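Local coordinates for pyocin sheath PA0622 (Pseudomonas aeruginosa, PDB 6PYT), which probably forms the contractile outer tube of the pyocin, akin to the tail sheaths of contractile-tailed phages, at residues 24-29 with 124-129. Residues are numbered along the deposited sequence; the frame is centred on the assembly and turned at random.
Sequences SSVIGL and QPRLLV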
# COMPACT_ATOMS: atom_id res chain seq x y z
N SER B 24 23.95 48.07 2.59
CA SER B 24 24.62 48.53 1.38
C SER B 24 24.70 50.04 1.28
O SER B 24 25.44 50.55 0.43
CB SER B 24 23.91 47.99 0.14
OG SER B 24 24.00 46.58 0.07
N SER B 25 23.97 50.77 2.12
CA SER B 25 23.99 52.22 2.05
C SER B 25 25.31 52.77 2.59
O SER B 25 25.93 52.18 3.48
CB SER B 25 22.82 52.80 2.84
OG SER B 25 22.88 54.21 2.85
N VAL B 26 25.73 53.90 2.04
CA VAL B 26 26.95 54.58 2.45
C VAL B 26 26.57 55.88 3.14
O VAL B 26 25.57 56.51 2.79
CB VAL B 26 27.89 54.82 1.26
CG1 VAL B 26 28.45 53.53 0.78
CG2 VAL B 26 27.12 55.38 0.13
N ILE B 27 27.36 56.26 4.14
CA ILE B 27 27.04 57.35 5.05
C ILE B 27 28.22 58.30 5.11
O ILE B 27 29.36 57.87 5.28
CB ILE B 27 26.69 56.82 6.46
CG1 ILE B 27 25.41 55.99 6.43
CG2 ILE B 27 26.54 57.94 7.46
CD1 ILE B 27 25.14 55.25 7.69
N GLY B 28 27.96 59.61 4.96
CA GLY B 28 28.99 60.61 5.04
C GLY B 28 29.01 61.25 6.41
O GLY B 28 28.05 61.90 6.81
N LEU B 29 30.12 61.08 7.11
CA LEU B 29 30.24 61.46 8.51
C LEU B 29 31.35 62.49 8.67
O LEU B 29 32.36 62.45 7.96
CB LEU B 29 30.53 60.22 9.37
CG LEU B 29 30.32 60.21 10.88
CD1 LEU B 29 29.96 58.82 11.30
CD2 LEU B 29 31.54 60.63 11.63
N GLN B 124 29.70 56.78 -2.83
CA GLN B 124 29.14 58.11 -2.95
C GLN B 124 28.06 58.30 -1.90
O GLN B 124 26.96 57.73 -2.06
CB GLN B 124 28.56 58.32 -4.33
CG GLN B 124 28.02 59.70 -4.54
CD GLN B 124 27.45 59.87 -5.92
OE1 GLN B 124 27.41 58.93 -6.70
NE2 GLN B 124 27.01 61.08 -6.22
N PRO B 125 28.28 59.12 -0.87
CA PRO B 125 27.47 59.07 0.37
C PRO B 125 26.01 59.46 0.16
O PRO B 125 25.71 60.59 -0.22
CB PRO B 125 28.18 60.06 1.29
CG PRO B 125 29.54 60.15 0.77
CD PRO B 125 29.43 60.02 -0.71
N ARG B 126 25.12 58.51 0.41
CA ARG B 126 23.68 58.72 0.32
C ARG B 126 23.09 59.28 1.60
O ARG B 126 21.92 59.66 1.62
CB ARG B 126 22.97 57.40 0.00
CG ARG B 126 23.39 56.70 -1.29
CD ARG B 126 22.94 57.42 -2.55
NE ARG B 126 23.90 58.40 -3.02
CZ ARG B 126 23.66 59.27 -3.99
NH1 ARG B 126 22.48 59.28 -4.59
NH2 ARG B 126 24.59 60.13 -4.36
N LEU B 127 23.86 59.33 2.68
CA LEU B 127 23.41 59.89 3.95
C LEU B 127 24.51 60.77 4.51
O LEU B 127 25.67 60.35 4.58
CB LEU B 127 23.05 58.80 4.95
CG LEU B 127 21.73 58.10 4.70
CD1 LEU B 127 21.60 56.90 5.59
CD2 LEU B 127 20.65 59.11 4.94
N LEU B 128 24.14 61.97 4.93
CA LEU B 128 25.08 62.96 5.42
C LEU B 128 24.76 63.28 6.86
O LEU B 128 23.62 63.63 7.19
CB LEU B 128 25.02 64.22 4.58
CG LEU B 128 25.44 63.96 3.14
CD1 LEU B 128 25.23 65.18 2.31
CD2 LEU B 128 26.88 63.53 3.12
N VAL B 129 25.77 63.18 7.72
CA VAL B 129 25.58 63.38 9.15
C VAL B 129 26.78 64.14 9.70
O VAL B 129 27.92 63.87 9.33
CB VAL B 129 25.34 62.02 9.86
CG1 VAL B 129 26.46 61.03 9.61
CG2 VAL B 129 25.17 62.21 11.32
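I27, L29, L127 and V129 form the apolar centre where strand 24-29 runs parallel to strand 127-129, two neighbouring inner strands of the mixed sheet at the heart of the subunit. V129 CG1 touches both I27 and L29, 3.8 Å from I27 CG2 and 4.1 Å from L29 CG. The methyl reaches both because chi1 (56°) turns CG1 between the backbone N and the carbonyl carbon, over the neighbouring strand. L29 and V129 run alongside each other, both leaving the sheet on this face, whereas the side chains of I27 and L127 meet at a slant, I27 CG1 4.0 Å from L127 CB. Helices 64-73 and 201-214 close over this face, with I72 and A209 against I27 and F208 against L127.

On the other face G28 offers only its backbone, and the side chains of the partner segment lean over it. P125 CB comes within 3.7 Å of G28 N, and L128 CD2 approaches G28 CA; L146 and L150 of helix 139-150 pack on L128, L150 also on P125.

Between the faces, G28 uses both its N and its O toward strand 127-129, bonding to L127 and V129 on either side of L128. Its N donates to L127 O, and its O accepts from V129 N at 2.8 Å. Toward the start of the pair the regular ladder gives way: V26 O takes two weak hydrogen bonds, from R126 N and L127 N, as 124-126 turns into the strand. At the polar edge V26 CG2 rests near Q124 O. That carbonyl also takes a hydrogen bond from R126 NE, the arginine chain bending back at chi2 and chi3 until NE stands 3.3 Å from Q124 O, above the carbonyl plane.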